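Local coordinates for protein forkhead-associated 1 (Saccharomyces cerevisiae, PDB 6C4U) that is an engineered phosphothreonine-binding FHA domain made to recognise a phosphopeptide of the human transcription factor c-Myc, at residues K35-F40 with H60-L65. Sequence-based numbering, arbitrary orientation.
Sequences KKVWTF and HFQILL
Phe40 and Phe61 face each other across neighbouring antiparallel strands of the FHA beta-sandwich, on the side of the sheet that also carries Trp38 and Ile63. The packing of Phe40 starts at CB, which sits over the Phe61 ring, a CH-pi contact 3.5 Å from its centroid. CG and CD1 pass Phe61 CE2, while CD2 lies nearest Phe61 CZ. Farther out, CE1 reaches Ile63 CD1 at 3.6 Å, and CZ at the tip touches the same methyl. The rings are almost parallel (13° between planes) yet displaced, with little of one over the other. Phe61 gets there because its CG stands between the backbone N and the carbonyl carbon (chi1 64°). Leu115 of strand 112-119, in the opposing sheet, touches both phenylalanines. Cutting Phe61 back to an alanine is likely to open a gap under Phe40 CB and let the Phe40 ring shift. Trp38, two residues back, lays CZ3 against Leu65 CB at 3.9 Å. On the reverse face, Gln62 OE1 meets Thr39 CG2 and Val37 CG1, while NE2 is hydrogen-bonded to Asn74. Opposite Phe40, His60 and Phe61 form a classic beta bulge: Phe40 O accepts hydrogen bonds from Phe61 N (3.2 Å) and His60 N (2.9 Å).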
ATOM      1  N   LYS F  35      -3.165 -13.156   4.508  1.00 85.80           N
ATOM      2  CA  LYS F  35      -2.963 -13.139   5.957  1.00 83.68           C
ATOM      3  C   LYS F  35      -3.320 -11.816   6.589  1.00 81.28           C
ATOM      4  O   LYS F  35      -3.750 -11.790   7.732  1.00 79.51           O
ATOM      5  CB  LYS F  35      -1.518 -13.481   6.303  1.00 92.31           C
ATOM      6  CG  LYS F  35      -1.014 -14.810   5.727  1.00110.11           C
ATOM      7  CD  LYS F  35      -1.832 -15.993   6.205  1.00131.54           C
ATOM      8  CE  LYS F  35      -1.259 -17.317   5.740  1.00144.23           C
ATOM      9  NZ  LYS F  35      -2.063 -18.479   6.246  1.00159.54           N
ATOM     10  N   LYS F  36      -3.140 -10.715   5.869  1.00 94.97           N
ATOM     11  CA  LYS F  36      -3.477  -9.392   6.402  1.00 93.08           C
ATOM     12  C   LYS F  36      -3.636  -8.366   5.283  1.00 83.71           C
ATOM     13  O   LYS F  36      -3.006  -8.501   4.216  1.00 81.98           O
ATOM     14  CB  LYS F  36      -2.390  -8.937   7.398  1.00 92.08           C
ATOM     15  CG  LYS F  36      -2.730  -7.641   8.107  1.00 95.44           C
ATOM     16  CD  LYS F  36      -2.141  -7.523   9.509  1.00109.51           C
ATOM     17  CE  LYS F  36      -2.793  -6.336  10.220  1.00113.56           C
ATOM     18  NZ  LYS F  36      -2.527  -6.294  11.677  1.00121.23           N
ATOM     19  N   VAL F  37      -4.470  -7.349   5.517  1.00 74.84           N
ATOM     20  CA  VAL F  37      -4.701  -6.308   4.518  1.00 76.11           C
ATOM     21  C   VAL F  37      -4.627  -4.905   5.101  1.00 79.78           C
ATOM     22  O   VAL F  37      -5.290  -4.586   6.100  1.00 82.22           O
ATOM     23  CB  VAL F  37      -6.066  -6.463   3.850  1.00 76.19           C
ATOM     24  CG1 VAL F  37      -6.284  -5.385   2.778  1.00 78.47           C
ATOM     25  CG2 VAL F  37      -6.190  -7.859   3.256  1.00 88.01           C
ATOM     26  N   TRP F  38      -3.847  -4.048   4.447  1.00 82.12           N
ATOM     27  CA  TRP F  38      -3.761  -2.645   4.812  1.00 78.84           C
ATOM     28  C   TRP F  38      -4.313  -1.825   3.673  1.00 81.76           C
ATOM     29  O   TRP F  38      -4.025  -2.113   2.519  1.00 76.18           O
ATOM     30  CB  TRP F  38      -2.312  -2.265   5.033  1.00 71.32           C
ATOM     31  CG  TRP F  38      -1.681  -2.976   6.169  1.00 66.52           C
ATOM     32  CD1 TRP F  38      -1.744  -2.639   7.495  1.00 66.54           C
ATOM     33  CD2 TRP F  38      -0.891  -4.154   6.088  1.00 57.70           C
ATOM     34  NE1 TRP F  38      -1.017  -3.512   8.228  1.00 69.03           N
ATOM     35  CE2 TRP F  38      -0.499  -4.471   7.397  1.00 59.51           C
ATOM     36  CE3 TRP F  38      -0.519  -4.998   5.057  1.00 58.53           C
ATOM     37  CZ2 TRP F  38       0.312  -5.571   7.690  1.00 60.45           C
ATOM     38  CZ3 TRP F  38       0.282  -6.109   5.358  1.00 61.62           C
ATOM     39  CH2 TRP F  38       0.694  -6.370   6.678  1.00 61.07           C
ATOM     40  N   THR F  39      -5.096  -0.798   3.991  1.00 84.91           N
ATOM     41  CA  THR F  39      -5.666   0.073   2.968  1.00 89.86           C
ATOM     42  C   THR F  39      -5.112   1.480   3.068  1.00 84.19           C
ATOM     43  O   THR F  39      -4.812   1.968   4.147  1.00 82.95           O
ATOM     44  CB  THR F  39      -7.195   0.161   3.069  1.00 96.85           C
ATOM     45  OG1 THR F  39      -7.557   0.716   4.340  1.00 95.44           O
ATOM     46  CG2 THR F  39      -7.816  -1.206   2.940  1.00 94.86           C
ATOM     47  N   PHE F  40      -5.037   2.124   1.913  1.00 78.27           N
ATOM     48  CA  PHE F  40      -4.421   3.412   1.730  1.00 78.34           C
ATOM     49  C   PHE F  40      -5.472   4.256   1.026  1.00 82.44           C
ATOM     50  O   PHE F  40      -5.968   3.856  -0.025  1.00 85.70           O
ATOM     51  CB  PHE F  40      -3.186   3.253   0.827  1.00 83.32           C
ATOM     52  CG  PHE F  40      -2.041   2.550   1.479  1.00 77.97           C
ATOM     53  CD1 PHE F  40      -2.073   1.181   1.685  1.00 81.27           C
ATOM     54  CD2 PHE F  40      -0.899   3.255   1.861  1.00 79.19           C
ATOM     55  CE1 PHE F  40      -1.032   0.536   2.317  1.00 83.96           C
ATOM     56  CE2 PHE F  40       0.148   2.599   2.485  1.00 86.81           C
ATOM     57  CZ  PHE F  40       0.076   1.245   2.712  1.00 85.50           C
ATOM     58  N   HIS F  60      -8.113   3.735  -1.948  1.00 89.94           N
ATOM     59  CA  HIS F  60      -7.402   3.886  -3.200  1.00 85.82           C
ATOM     60  C   HIS F  60      -6.609   2.649  -3.598  1.00 81.63           C
ATOM     61  O   HIS F  60      -6.646   2.230  -4.747  1.00 83.43           O
ATOM     62  CB  HIS F  60      -6.483   5.100  -3.121  1.00 89.64           C
ATOM     63  CG  HIS F  60      -6.037   5.586  -4.458  1.00 89.68           C
ATOM     64  ND1 HIS F  60      -6.551   6.718  -5.046  1.00 83.51           N
ATOM     65  CD2 HIS F  60      -5.150   5.067  -5.340  1.00 91.06           C
ATOM     66  CE1 HIS F  60      -5.989   6.882  -6.233  1.00 88.19           C
ATOM     67  NE2 HIS F  60      -5.136   5.890  -6.438  1.00 84.10           N
ATOM     68  N   PHE F  61      -5.863   2.080  -2.662  1.00 70.45           N
ATOM     69  CA  PHE F  61      -5.207   0.793  -2.929  1.00 70.43           C
ATOM     70  C   PHE F  61      -5.018   0.035  -1.633  1.00 67.20           C
ATOM     71  O   PHE F  61      -5.145   0.611  -0.558  1.00 64.15           O
ATOM     72  CB  PHE F  61      -3.885   0.964  -3.720  1.00 74.79           C
ATOM     73  CG  PHE F  61      -2.803   1.718  -2.984  1.00 79.37           C
ATOM     74  CD1 PHE F  61      -2.715   3.109  -3.092  1.00 87.67           C
ATOM     75  CD2 PHE F  61      -1.852   1.055  -2.208  1.00 74.53           C
ATOM     76  CE1 PHE F  61      -1.745   3.816  -2.401  1.00 88.83           C
ATOM     77  CE2 PHE F  61      -0.863   1.763  -1.532  1.00 73.30           C
ATOM     78  CZ  PHE F  61      -0.814   3.131  -1.629  1.00 74.95           C
ATOM     79  N   GLN F  62      -4.768  -1.265  -1.752  1.00 61.04           N
ATOM     80  CA  GLN F  62      -4.519  -2.102  -0.599  1.00 65.12           C
ATOM     81  C   GLN F  62      -3.212  -2.809  -0.801  1.00 70.64           C
ATOM     82  O   GLN F  62      -2.784  -3.043  -1.944  1.00 61.53           O
ATOM     83  CB  GLN F  62      -5.612  -3.175  -0.440  1.00 74.94           C
ATOM     84  CG  GLN F  62      -7.034  -2.688  -0.661  1.00 75.64           C
ATOM     85  CD  GLN F  62      -8.079  -3.671  -0.266  1.00 73.59           C
ATOM     86  OE1 GLN F  62      -8.640  -3.556   0.808  1.00 74.26           O
ATOM     87  NE2 GLN F  62      -8.408  -4.580  -1.170  1.00 88.49           N
ATOM     88  N   ILE F  63      -2.582  -3.164   0.311  1.00 76.54           N
ATOM     89  CA  ILE F  63      -1.408  -4.010   0.301  1.00 75.30           C
ATOM     90  C   ILE F  63      -1.790  -5.255   1.069  1.00 74.06           C
ATOM     91  O   ILE F  63      -2.357  -5.171   2.151  1.00 67.97           O
ATOM     92  CB  ILE F  63      -0.177  -3.284   0.889  1.00 80.34           C
ATOM     93  CG1 ILE F  63       0.226  -2.157  -0.070  1.00 81.27           C
ATOM     94  CG2 ILE F  63       0.978  -4.255   1.108  1.00 79.43           C
ATOM     95  CD1 ILE F  63       1.354  -1.283   0.398  1.00 82.10           C
ATOM     96  N   LEU F  64      -1.511  -6.406   0.482  1.00 80.66           N
ATOM     97  CA  LEU F  64      -1.922  -7.679   1.048  1.00 78.28           C
ATOM     98  C   LEU F  64      -0.703  -8.470   1.461  1.00 78.02           C
ATOM     99  O   LEU F  64       0.246  -8.588   0.693  1.00 81.84           O
ATOM    100  CB  LEU F  64      -2.691  -8.483   0.011  1.00 76.80           C
ATOM    101  CG  LEU F  64      -4.126  -8.110  -0.286  1.00 72.55           C
ATOM    102  CD1 LEU F  64      -4.342  -6.661  -0.670  1.00 72.64           C
ATOM    103  CD2 LEU F  64      -4.599  -9.080  -1.367  1.00 74.63           C
ATOM    104  N   LEU F  65      -0.753  -9.041   2.652  1.00 79.16           N
ATOM    105  CA  LEU F  65       0.279  -9.971   3.091  1.00 83.89           C
ATOM    106  C   LEU F  65      -0.122 -11.378   2.679  1.00 84.36           C
ATOM    107  O   LEU F  65      -1.084 -11.911   3.192  1.00 78.40           O
ATOM    108  CB  LEU F  65       0.488  -9.901   4.608  1.00 77.15           C
ATOM    109  CG  LEU F  65       1.511 -10.877   5.194  1.00 74.38           C
ATOM    110  CD1 LEU F  65       2.868 -10.814   4.530  1.00 71.06           C
ATOM    111  CD2 LEU F  65       1.724 -10.590   6.666  1.00 83.27           C
TER